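Local coordinates for surface glycan binding protein B (Bacteroides ovatus, PDB 6E57) that binds mixed-linkage beta-glucan, consistent with a role in capturing this cereal polysaccharide at the cell surface of a gut bacterium, at residues F80-E85 with D197-L202; P147-R152 with Q262-I267; F259-Q262 with I267-T270; Y279-K284 with V291-D296. All coordinates share one frame; numbering follows the deposited sequence.

Contact 1: residues F80-E85 with D197-L202; sequences FIDGQE and DYRIVL
Asp82 holds its CG beside the backbone N (chi1 -70°), while Arg199 sends CG anti to its own N (chi1 -173°), runs straight through the next bond and bends at chi3, so that NE and NH2 turn one edge toward the carboxylate. Both nitrogens serve a single oxygen: Arg199 NH2 lies 2.8 Å from Asp82 OD2 in the straighter of the two hydrogen bonds, and Arg199 NE lies 3.2 Å from the same OD2 in a more bent one. The NH2 bond uses the syn lone pair of OD2, whereas NE meets that oxygen nearly along its C-O axis. Carboxylate and guanidinium are only 13° from coplanar, although the two side chains as a whole cross at about a right angle. This is a side-on salt bridge focused on one acceptor, not the two-by-two bidentate pair.

Arginine suits the place because its length spans the 10.0 Å between Asp82 CA and Arg199 CA, and because its several N-H groups can serve several acceptors. NH2 also donates to Thr104 O, and the guanidinium makes a cation-pi contact with Tyr105. Both carboxylate oxygens are engaged, OD2 by Arg199 and OD1 by Asn106 N, so the negative charge is probably well stabilised.

Asp82 and Gly83 are the central residues of a type I' turn from Ile81 to Gln84, closed by Gln84 N to Ile81 O at 3.1 Å, with Ile81 N returning a bond to Gln84 O; both have positive phi, which glycine adopts readily. The whole is a surface salt bridge between a tight beta-hairpin turn joining strands 75-81 and 84-86 and the strand 196-203 of a separate sheet.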
loop_
_atom_site.group_PDB
_atom_site.type_symbol
_atom_site.label_atom_id
_atom_site.label_comp_id
_atom_site.label_asym_id
_atom_site.label_seq_id
_atom_site.Cartn_x
_atom_site.Cartn_y
_atom_site.Cartn_z
ATOM N N PHE A 80 -22.567 3.909 16.880
ATOM C CA PHE A 80 -21.249 4.526 16.955
ATOM C C PHE A 80 -20.629 4.596 15.553
ATOM O O PHE A 80 -20.483 3.571 14.890
ATOM C CB PHE A 80 -20.340 3.737 17.900
ATOM C CG PHE A 80 -20.789 3.690 19.338
ATOM C CD1 PHE A 80 -21.777 2.807 19.746
ATOM C CD2 PHE A 80 -20.204 4.510 20.292
ATOM C CE1 PHE A 80 -22.180 2.757 21.073
ATOM C CE2 PHE A 80 -20.609 4.458 21.617
ATOM C CZ PHE A 80 -21.598 3.583 22.005
ATOM N N ILE A 81 -20.271 5.814 15.124
ATOM C CA ILE A 81 -19.498 6.054 13.898
ATOM C C ILE A 81 -18.058 6.401 14.304
ATOM O O ILE A 81 -17.827 7.401 14.989
ATOM C CB ILE A 81 -20.140 7.167 13.039
ATOM C CG1 ILE A 81 -21.590 6.848 12.655
ATOM C CG2 ILE A 81 -19.290 7.462 11.813
ATOM C CD1 ILE A 81 -21.740 5.731 11.645
ATOM N N ASP A 82 -17.106 5.559 13.879
ATOM C CA ASP A 82 -15.680 5.666 14.222
ATOM C C ASP A 82 -15.515 5.813 15.741
ATOM O O ASP A 82 -14.754 6.658 16.208
ATOM C CB ASP A 82 -15.007 6.824 13.477
ATOM C CG ASP A 82 -14.852 6.611 11.979
ATOM O OD1 ASP A 82 -14.967 5.451 11.527
ATOM O OD2 ASP A 82 -14.610 7.612 11.276
ATOM N N GLY A 83 -16.247 4.994 16.505
ATOM C CA GLY A 83 -16.100 4.937 17.960
ATOM C C GLY A 83 -16.898 6.002 18.705
ATOM O O GLY A 83 -17.091 5.876 19.908
ATOM N N GLN A 84 -17.354 7.048 18.002
ATOM C CA GLN A 84 -18.094 8.171 18.598
ATOM C C GLN A 84 -19.599 7.870 18.556
ATOM O O GLN A 84 -20.139 7.539 17.503
ATOM C CB GLN A 84 -17.772 9.467 17.847
ATOM C CG GLN A 84 -18.623 10.666 18.256
ATOM C CD GLN A 84 -18.434 11.068 19.700
ATOM O OE1 GLN A 84 -17.370 10.879 20.284
ATOM N NE2 GLN A 84 -19.473 11.642 20.287
ATOM N N GLU A 85 -20.264 8.009 19.710
ATOM C CA GLU A 85 -21.707 7.784 19.822
ATOM C C GLU A 85 -22.443 8.846 19.001
ATOM O O GLU A 85 -22.025 10.001 18.945
ATOM C CB GLU A 85 -22.153 7.805 21.286
ATOM C CG GLU A 85 -23.646 7.576 21.469
ATOM C CD GLU A 85 -24.101 7.340 22.902
ATOM O OE1 GLU A 85 -23.236 7.309 23.804
ATOM O OE2 GLU A 85 -25.321 7.186 23.115
ATOM N N ASP A 197 -4.603 9.845 14.190
ATOM C CA ASP A 197 -5.319 9.684 12.923
ATOM C C ASP A 197 -6.464 10.705 12.863
ATOM O O ASP A 197 -7.251 10.804 13.794
ATOM C CB ASP A 197 -5.834 8.248 12.767
ATOM C CG ASP A 197 -4.735 7.218 12.551
ATOM O OD1 ASP A 197 -3.753 7.230 13.328
ATOM O OD2 ASP A 197 -4.863 6.412 11.602
ATOM N N TYR A 198 -6.545 11.459 11.760
ATOM C CA TYR A 198 -7.558 12.503 11.577
ATOM C C TYR A 198 -8.329 12.251 10.278
ATOM O O TYR A 198 -7.740 11.856 9.285
ATOM C CB TYR A 198 -6.910 13.889 11.550
ATOM C CG TYR A 198 -6.091 14.235 12.769
ATOM C CD1 TYR A 198 -4.750 13.890 12.851
ATOM C CD2 TYR A 198 -6.650 14.918 13.840
ATOM C CE1 TYR A 198 -3.987 14.205 13.965
ATOM C CE2 TYR A 198 -5.901 15.238 14.962
ATOM C CZ TYR A 198 -4.565 14.883 15.024
ATOM O OH TYR A 198 -3.819 15.199 16.123
ATOM N N ARG A 199 -9.647 12.478 10.311
ATOM C CA ARG A 199 -10.500 12.458 9.117
ATOM C C ARG A 199 -10.526 13.871 8.515
ATOM O O ARG A 199 -10.996 14.807 9.156
ATOM C CB ARG A 199 -11.912 11.970 9.462
ATOM C CG ARG A 199 -12.807 11.768 8.245
ATOM C CD ARG A 199 -14.155 11.153 8.575
ATOM N NE ARG A 199 -14.051 9.760 8.980
ATOM C CZ ARG A 199 -13.855 8.740 8.150
ATOM N NH1 ARG A 199 -13.673 8.953 6.858
ATOM N NH2 ARG A 199 -13.838 7.505 8.621
ATOM N N ILE A 200 -10.007 14.010 7.289
ATOM C CA ILE A 200 -9.843 15.314 6.644
ATOM C C ILE A 200 -11.073 15.614 5.782
ATOM O O ILE A 200 -11.793 14.709 5.360
ATOM C CB ILE A 200 -8.542 15.397 5.817
ATOM C CG1 ILE A 200 -8.448 14.299 4.755
ATOM C CG2 ILE A 200 -7.324 15.401 6.729
ATOM C CD1 ILE A 200 -7.568 14.662 3.585
ATOM N N VAL A 201 -11.282 16.910 5.532
ATOM C CA VAL A 201 -12.406 17.425 4.770
ATOM C C VAL A 201 -11.873 18.487 3.799
ATOM O O VAL A 201 -11.071 19.335 4.190
ATOM C CB VAL A 201 -13.484 17.995 5.714
ATOM C CG1 VAL A 201 -14.554 18.775 4.965
ATOM C CG2 VAL A 201 -14.114 16.903 6.565
ATOM N N LEU A 202 -12.320 18.414 2.538
ATOM C CA LEU A 202 -11.961 19.368 1.490
ATOM C C LEU A 202 -13.054 20.436 1.401
ATOM O O LEU A 202 -14.229 20.096 1.346
ATOM C CB LEU A 202 -11.831 18.629 0.156
ATOM C CG LEU A 202 -10.967 17.370 0.171
ATOM C CD1 LEU A 202 -10.967 16.707 -1.198
ATOM C CD2 LEU A 202 -9.548 17.689 0.616
#

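Contact 2: residues P147-R152 with Q262-I267; sequences PGKTAR and QSSTEI. With PO4 (phosphate ion), chain L.
Lys149 and Ser264 meet through a hydrogen bond, with Lys149 NZ donating to Ser264 OG at 3.0 Å. The lysine chain is extended beyond CG and carries its ammonium group across to the serine, a span of 9.2 Å from Lys149 CA to Ser264 CA. Serine fits here because its short hydroxyl can accept from the lysine while also hydrogen bonding to Ile241 O.

Ionic pairing adds to this. Lys149 NZ forms a salt bridge with Glu244, so the ammonium is shared between a carboxylate and a hydroxyl, which probably steadies its positive charge. A second anionic contact lies farther along 147-152: Arg152 turns a guanidinium edge to a phosphate ion, probably from the crystallisation liquor, with NH2 at 2.7 Å and NH1 at 2.9 Å from phosphate O4. Tyr154 OH also bonds NH1, and Tyr184 makes a cation-pi contact with the same group.

Backbone bonding shapes the receiving loop. Ser263 N donates to Glu266 O at 2.9 Å, closing the bend that presents Ser264, while Gly148 takes a positive phi of 100°, readily accessible to glycine, just before Lys149. This is a polar surface contact between loops, linking the start of strand 150-154 in one small beta-sheet with the turn of the beta hairpin formed by strands 261-262 and 266-270.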
loop_
_atom_site.group_PDB
_atom_site.type_symbol
_atom_site.label_atom_id
_atom_site.label_comp_id
_atom_site.label_asym_id
_atom_site.label_seq_id
_atom_site.Cartn_x
_atom_site.Cartn_y
_atom_site.Cartn_z
ATOM N N PRO A 147 4.161 16.573 11.051
ATOM C CA PRO A 147 3.817 17.959 11.371
ATOM C C PRO A 147 4.955 18.929 11.018
ATOM O O PRO A 147 6.111 18.678 11.368
ATOM C CB PRO A 147 3.550 17.931 12.884
ATOM C CG PRO A 147 4.366 16.761 13.383
ATOM C CD PRO A 147 4.343 15.750 12.256
ATOM N N GLY A 148 4.601 20.011 10.312
ATOM C CA GLY A 148 5.544 21.024 9.845
ATOM C C GLY A 148 5.920 20.841 8.382
ATOM O O GLY A 148 6.381 21.784 7.739
ATOM N N LYS A 149 5.707 19.629 7.855
ATOM C CA LYS A 149 6.180 19.231 6.532
ATOM C C LYS A 149 5.021 19.260 5.532
ATOM O O LYS A 149 3.861 19.386 5.914
ATOM C CB LYS A 149 6.797 17.831 6.595
ATOM C CG LYS A 149 7.841 17.650 7.685
ATOM C CD LYS A 149 8.879 16.609 7.353
ATOM C CE LYS A 149 10.012 16.581 8.354
ATOM N NZ LYS A 149 11.075 15.640 7.937
ATOM N N THR A 150 5.373 19.134 4.248
ATOM C CA THR A 150 4.428 19.103 3.140
ATOM C C THR A 150 3.941 17.662 2.940
ATOM O O THR A 150 4.674 16.712 3.220
ATOM C CB THR A 150 5.066 19.670 1.863
ATOM O OG1 THR A 150 6.200 18.874 1.517
ATOM C CG2 THR A 150 5.500 21.112 2.010
ATOM N N ALA A 151 2.701 17.525 2.458
ATOM C CA ALA A 151 2.076 16.237 2.149
ATOM C C ALA A 151 1.280 16.362 0.843
ATOM O O ALA A 151 1.091 17.467 0.339
ATOM C CB ALA A 151 1.197 15.807 3.297
ATOM N N ARG A 152 0.824 15.221 0.310
ATOM C CA ARG A 152 0.112 15.162 -0.967
ATOM C C ARG A 152 -1.232 14.450 -0.800
ATOM O O ARG A 152 -1.333 13.465 -0.075
ATOM C CB ARG A 152 0.907 14.380 -2.016
ATOM C CG ARG A 152 2.358 14.806 -2.163
ATOM C CD ARG A 152 3.074 13.923 -3.157
ATOM N NE ARG A 152 4.286 14.566 -3.630
ATOM C CZ ARG A 152 4.893 14.268 -4.770
ATOM N NH1 ARG A 152 4.446 13.269 -5.512
ATOM N NH2 ARG A 152 5.935 14.977 -5.170
ATOM N N GLN A 262 20.078 10.698 2.352
ATOM C CA GLN A 262 19.263 10.731 3.559
ATOM C C GLN A 262 18.379 11.981 3.527
ATOM O O GLN A 262 18.878 13.098 3.614
ATOM C CB GLN A 262 20.131 10.696 4.820
ATOM C CG GLN A 262 19.318 10.695 6.109
ATOM C CD GLN A 262 20.085 10.169 7.299
ATOM O OE1 GLN A 262 21.310 10.222 7.351
ATOM N NE2 GLN A 262 19.357 9.658 8.277
ATOM N N SER A 263 17.068 11.756 3.387
ATOM C CA SER A 263 16.045 12.795 3.444
ATOM C C SER A 263 14.854 12.276 4.259
ATOM O O SER A 263 14.887 11.152 4.765
ATOM C CB SER A 263 15.634 13.222 2.053
ATOM O OG SER A 263 15.014 12.152 1.354
ATOM N N SER A 264 13.813 13.108 4.384
ATOM C CA SER A 264 12.579 12.750 5.075
ATOM C C SER A 264 12.016 11.438 4.514
ATOM O O SER A 264 11.672 10.530 5.274
ATOM C CB SER A 264 11.564 13.867 4.972
ATOM O OG SER A 264 10.445 13.629 5.819
ATOM N N THR A 265 11.954 11.343 3.181
ATOM C CA THR A 265 11.155 10.333 2.497
ATOM C C THR A 265 11.989 9.100 2.121
ATOM O O THR A 265 11.414 8.046 1.842
ATOM C CB THR A 265 10.487 10.924 1.251
ATOM O OG1 THR A 265 11.497 11.138 0.264
ATOM C CG2 THR A 265 9.758 12.219 1.539
ATOM N N GLU A 266 13.323 9.227 2.101
ATOM C CA GLU A 266 14.187 8.178 1.554
ATOM C C GLU A 266 15.529 8.119 2.290
ATOM O O GLU A 266 16.047 9.136 2.751
ATOM C CB GLU A 266 14.446 8.421 0.069
ATOM C CG GLU A 266 13.376 7.848 -0.840
ATOM C CD GLU A 266 13.826 7.661 -2.280
ATOM O OE1 GLU A 266 14.710 8.424 -2.729
ATOM O OE2 GLU A 266 13.299 6.745 -2.945
ATOM N N ILE A 267 16.086 6.904 2.354
ATOM C CA ILE A 267 17.446 6.652 2.820
ATOM C C ILE A 267 18.021 5.477 2.016
ATOM O O ILE A 267 17.323 4.495 1.767
ATOM C CB ILE A 267 17.468 6.399 4.343
ATOM C CG1 ILE A 267 18.884 6.472 4.916
ATOM C CG2 ILE A 267 16.794 5.082 4.699
ATOM C CD1 ILE A 267 18.921 6.554 6.425
HETATM P P PO4 L . 6.431 13.826 -8.889
HETATM O O1 PO4 L . 5.315 12.898 -9.317
HETATM O O2 PO4 L . 6.033 15.254 -9.187
HETATM O O3 PO4 L . 7.693 13.492 -9.660
HETATM O O4 PO4 L . 6.659 13.669 -7.399
#

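Contact 3: residues F259-Q262 with I267-T270; sequences FSNQ and ITLT
Residues Phe259 to Gln262 run antiparallel to Ile267 to Thr270, with Gln262 and Ile267 forming a non-hydrogen-bonded pair whose CA atoms are 4.5 Å apart, and with Ser260 N donating to Thr268 O at 2.8 Å. A longer bond, from Thr268 N to Asn261 O at 3.3 Å, is straight at the hydrogen, but the donor stands above the carbonyl plane.

Among the side chains, Phe259 and Ile267 carry the apolar part. Ile267 CD1 sits 3.5 Å from the centroid of the Phe259 ring and only 3° off its normal, a CH-pi contact almost exactly over the centre of the face. Ile267 reaches there because CG1 is anti to the backbone N (chi1 -166°) and the chain continues extended, which carries the terminal methyl outward to the ring. Leu269 CB approaches the same ring differently, at its edge and in its plane, 3.7 Å from Phe259 CD1. A flat aromatic thus accommodates one branched aliphatic residue on its face and another at its rim.

Gln262 lies alongside Ile267, pointing the same way, and its NE2 comes within 3.6 Å of Ile267 CD1. That amide is suited to the margin of the apolar patch because its polar end is satisfied elsewhere, by Ile246 O and Leu243 O. Asn261 and Thr268 project from the other face, where the Thr268 hydroxyl bonds to that of Thr237.

The weakly bonded strand 261-262 forms a hairpin with strand 266-270, whose other side pairs with strand 235-240 through backbone bonds from Ile267 to Ile238 and from Leu269 to Trp236.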
loop_
_atom_site.group_PDB
_atom_site.type_symbol
_atom_site.label_atom_id
_atom_site.label_comp_id
_atom_site.label_asym_id
_atom_site.label_seq_id
_atom_site.Cartn_x
_atom_site.Cartn_y
_atom_site.Cartn_z
ATOM N N PHE A 259 25.351 6.651 5.100
ATOM C CA PHE A 259 24.313 6.526 4.074
ATOM C C PHE A 259 24.670 7.379 2.849
ATOM O O PHE A 259 25.307 8.422 2.975
ATOM C CB PHE A 259 22.955 6.964 4.626
ATOM C CG PHE A 259 22.584 6.368 5.958
ATOM C CD1 PHE A 259 22.235 5.032 6.062
ATOM C CD2 PHE A 259 22.573 7.146 7.106
ATOM C CE1 PHE A 259 21.888 4.483 7.287
ATOM C CE2 PHE A 259 22.225 6.595 8.330
ATOM C CZ PHE A 259 21.883 5.265 8.419
ATOM N N SER A 260 24.212 6.930 1.673
ATOM C CA SER A 260 24.459 7.596 0.396
ATOM C C SER A 260 23.542 8.822 0.264
ATOM O O SER A 260 24.024 9.937 0.076
ATOM C CB SER A 260 24.280 6.638 -0.756
ATOM O OG SER A 260 24.913 5.396 -0.485
ATOM N N ASN A 261 22.225 8.593 0.358
ATOM C CA ASN A 261 21.219 9.653 0.474
ATOM C C ASN A 261 20.583 9.561 1.861
ATOM O O ASN A 261 20.549 8.481 2.456
ATOM C CB ASN A 261 20.101 9.544 -0.564
ATOM C CG ASN A 261 20.568 9.737 -1.990
ATOM O OD1 ASN A 261 21.546 10.441 -2.241
ATOM N ND2 ASN A 261 19.864 9.125 -2.929
ATOM N N GLN A 262 20.078 10.698 2.352
ATOM C CA GLN A 262 19.263 10.731 3.559
ATOM C C GLN A 262 18.379 11.981 3.527
ATOM O O GLN A 262 18.878 13.098 3.614
ATOM C CB GLN A 262 20.131 10.696 4.820
ATOM C CG GLN A 262 19.318 10.695 6.109
ATOM C CD GLN A 262 20.085 10.169 7.299
ATOM O OE1 GLN A 262 21.310 10.222 7.351
ATOM N NE2 GLN A 262 19.357 9.658 8.277
ATOM N N ILE A 267 16.086 6.904 2.354
ATOM C CA ILE A 267 17.446 6.652 2.820
ATOM C C ILE A 267 18.021 5.477 2.016
ATOM O O ILE A 267 17.323 4.495 1.767
ATOM C CB ILE A 267 17.468 6.399 4.343
ATOM C CG1 ILE A 267 18.884 6.472 4.916
ATOM C CG2 ILE A 267 16.794 5.082 4.699
ATOM C CD1 ILE A 267 18.921 6.554 6.425
ATOM N N THR A 268 19.286 5.608 1.594
ATOM C CA THR A 268 20.009 4.573 0.843
ATOM C C THR A 268 21.303 4.219 1.585
ATOM O O THR A 268 22.062 5.107 1.966
ATOM C CB THR A 268 20.306 5.026 -0.594
ATOM O OG1 THR A 268 19.074 5.422 -1.199
ATOM C CG2 THR A 268 20.960 3.952 -1.435
ATOM N N LEU A 269 21.546 2.914 1.763
ATOM C CA LEU A 269 22.728 2.398 2.460
ATOM C C LEU A 269 23.307 1.219 1.667
ATOM O O LEU A 269 22.716 0.784 0.679
ATOM C CB LEU A 269 22.336 1.983 3.886
ATOM C CG LEU A 269 21.439 0.750 4.027
ATOM C CD1 LEU A 269 21.716 0.020 5.333
ATOM C CD2 LEU A 269 19.967 1.121 3.943
ATOM N N THR A 270 24.472 0.724 2.101
ATOM C CA THR A 270 25.050 -0.516 1.580
ATOM C C THR A 270 24.657 -1.668 2.510
ATOM O O THR A 270 25.126 -1.739 3.650
ATOM C CB THR A 270 26.576 -0.420 1.438
ATOM O OG1 THR A 270 26.896 0.752 0.688
ATOM C CG2 THR A 270 27.181 -1.630 0.758
#

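Contact 4: residues Y279-K284 with V291-D296; sequences YTMTGK and VQFLND
Phe293 meets Met281 and the backbone next to it, with Met281 CE 3.8 Å from Phe293 CE2 and Met281 CG 3.9 Å from Phe293 CZ. Met281 SD lies 5.3 Å from the centroid of the Phe293 ring, obliquely placed, in a Met-aromatic contact; the flexible thioether bends at chi3 to bring its methyl against the ring. Gly283 N lies at the ring's edge.

Beside this, Val291 N donates to Gly283 O at 3.0 Å in a nearly straight bond (175° at the hydrogen), although the donor stands well above the carbonyl plane. Val291 CG2 packs on the same backbone, 3.4 Å from Gly283 C. Glycine suits this position because a CB would point toward the other segment and collide with Val291 CG2.

Farther out, backbone bonds to Gln303 and Thr250 fix Met281 and Thr282 between strands 299-315 and 246-251. Val223 of strand 222-225 touches both Val291 and Phe293, and Ile251 packs on Met281.

One backbone hydrogen bond thus joins two segments whose remaining contact is largely apolar, so cohesion here probably rests mainly on dispersion and on burial of the sulfur, ring and methyl groups away from water.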
loop_
_atom_site.group_PDB
_atom_site.type_symbol
_atom_site.label_atom_id
_atom_site.label_comp_id
_atom_site.label_asym_id
_atom_site.label_seq_id
_atom_site.Cartn_x
_atom_site.Cartn_y
_atom_site.Cartn_z
ATOM N N TYR A 279 16.721 -12.079 8.286
ATOM C CA TYR A 279 17.410 -11.324 9.324
ATOM C C TYR A 279 16.474 -10.276 9.933
ATOM O O TYR A 279 15.556 -9.788 9.276
ATOM C CB TYR A 279 18.667 -10.662 8.757
ATOM C CG TYR A 279 19.718 -11.638 8.302
ATOM C CD1 TYR A 279 20.613 -12.194 9.204
ATOM C CD2 TYR A 279 19.802 -12.029 6.976
ATOM C CE1 TYR A 279 21.577 -13.102 8.796
ATOM C CE2 TYR A 279 20.760 -12.934 6.552
ATOM C CZ TYR A 279 21.652 -13.472 7.465
ATOM O OH TYR A 279 22.600 -14.363 7.057
ATOM N N THR A 280 16.748 -9.940 11.196
ATOM C CA THR A 280 16.074 -8.871 11.907
ATOM C C THR A 280 16.798 -7.549 11.628
ATOM O O THR A 280 18.023 -7.487 11.710
ATOM C CB THR A 280 16.039 -9.158 13.412
ATOM O OG1 THR A 280 15.347 -10.390 13.613
ATOM C CG2 THR A 280 15.368 -8.059 14.203
ATOM N N MET A 281 16.026 -6.506 11.297
ATOM C CA MET A 281 16.529 -5.137 11.183
ATOM C C MET A 281 15.856 -4.275 12.259
ATOM O O MET A 281 14.645 -4.349 12.448
ATOM C CB MET A 281 16.250 -4.540 9.797
ATOM C CG MET A 281 16.486 -3.031 9.716
ATOM S SD MET A 281 16.646 -2.378 8.020
ATOM C CE MET A 281 15.090 -2.897 7.305
ATOM N N THR A 282 16.672 -3.484 12.965
ATOM C CA THR A 282 16.214 -2.419 13.855
ATOM C C THR A 282 16.928 -1.125 13.455
ATOM O O THR A 282 17.746 -1.128 12.540
ATOM C CB THR A 282 16.475 -2.766 15.326
ATOM O OG1 THR A 282 17.887 -2.889 15.493
ATOM C CG2 THR A 282 15.786 -4.038 15.768
ATOM N N GLY A 283 16.605 -0.028 14.145
ATOM C CA GLY A 283 17.253 1.258 13.927
ATOM C C GLY A 283 17.133 2.154 15.143
ATOM O O GLY A 283 16.316 1.896 16.022
ATOM N N LYS A 284 17.953 3.210 15.171
ATOM C CA LYS A 284 17.975 4.203 16.252
ATOM C C LYS A 284 17.963 5.612 15.646
ATOM O O LYS A 284 18.668 5.877 14.674
ATOM C CB LYS A 284 19.214 4.008 17.135
ATOM C CG LYS A 284 19.198 2.768 18.021
ATOM C CD LYS A 284 18.329 2.909 19.258
ATOM C CE LYS A 284 18.091 1.600 19.986
ATOM N NZ LYS A 284 17.197 0.697 19.222
ATOM N N VAL A 291 13.628 3.161 15.689
ATOM C CA VAL A 291 13.023 3.330 14.380
ATOM C C VAL A 291 11.862 2.336 14.261
ATOM O O VAL A 291 11.979 1.182 14.690
ATOM C CB VAL A 291 14.056 3.137 13.252
ATOM C CG1 VAL A 291 13.399 3.100 11.880
ATOM C CG2 VAL A 291 15.139 4.203 13.296
ATOM N N GLN A 292 10.752 2.807 13.678
ATOM C CA GLN A 292 9.527 2.035 13.526
ATOM C C GLN A 292 9.431 1.524 12.086
ATOM O O GLN A 292 9.977 2.131 11.172
ATOM C CB GLN A 292 8.318 2.895 13.897
ATOM C CG GLN A 292 8.260 3.257 15.377
ATOM C CD GLN A 292 7.066 4.111 15.733
ATOM O OE1 GLN A 292 6.062 4.154 15.024
ATOM N NE2 GLN A 292 7.168 4.807 16.852
ATOM N N PHE A 293 8.732 0.397 11.908
ATOM C CA PHE A 293 8.569 -0.253 10.610
ATOM C C PHE A 293 7.100 -0.638 10.403
ATOM O O PHE A 293 6.483 -1.239 11.280
ATOM C CB PHE A 293 9.466 -1.489 10.512
ATOM C CG PHE A 293 10.939 -1.202 10.645
ATOM C CD1 PHE A 293 11.543 -1.150 11.891
ATOM C CD2 PHE A 293 11.723 -0.982 9.523
ATOM C CE1 PHE A 293 12.897 -0.883 12.013
ATOM C CE2 PHE A 293 13.077 -0.716 9.649
ATOM C CZ PHE A 293 13.663 -0.668 10.893
ATOM N N LEU A 294 6.568 -0.287 9.227
ATOM C CA LEU A 294 5.195 -0.571 8.831
ATOM C C LEU A 294 5.207 -1.674 7.770
ATOM O O LEU A 294 6.016 -1.618 6.848
ATOM C CB LEU A 294 4.578 0.713 8.273
ATOM C CG LEU A 294 3.076 0.662 8.005
ATOM C CD1 LEU A 294 2.293 0.746 9.305
ATOM C CD2 LEU A 294 2.665 1.779 7.058
ATOM N N ASN A 295 4.302 -2.653 7.891
ATOM C CA ASN A 295 4.323 -3.818 7.003
ATOM C C ASN A 295 2.926 -4.080 6.421
ATOM O O ASN A 295 2.736 -3.935 5.206
ATOM C CB ASN A 295 4.979 -5.009 7.700
ATOM C CG ASN A 295 6.488 -4.866 7.720
ATOM O OD1 ASN A 295 7.158 -5.172 6.737
ATOM N ND2 ASN A 295 7.028 -4.359 8.815
ATOM N N ASP A 296 1.959 -4.469 7.258
ATOM C CA ASP A 296 0.571 -4.633 6.797
ATOM C C ASP A 296 -0.347 -3.800 7.696
ATOM O O ASP A 296 -1.314 -4.310 8.255
ATOM C CB ASP A 296 0.170 -6.111 6.745
ATOM C CG ASP A 296 0.867 -6.901 5.650
ATOM O OD1 ASP A 296 1.121 -6.322 4.576
ATOM O OD2 ASP A 296 1.147 -8.094 5.877
#

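Contact 1 links the hairpin turn of one five-stranded sheet to strand 196-203 of another, and its segments alternate along the chain with those of contact 2, whose centre is 25 Å away. Contact 2 in turn reaches the hairpin of contact 3; the two share Gln262 and Ile267 and the strand 266-270, with centres 15 Å apart. Contact 4 follows in sequence on strand 277-285, its centre 16 Å from that of contact 3, and the nearest atoms of these two are about 6 Å apart. Contacts 1 and 2 therefore bridge successive beta-rich parts of an elongated chain, whereas contacts 3 and 4 build one such part from within. The glycan pocket, which includes Trp322 and Trp372, is formed by later residues.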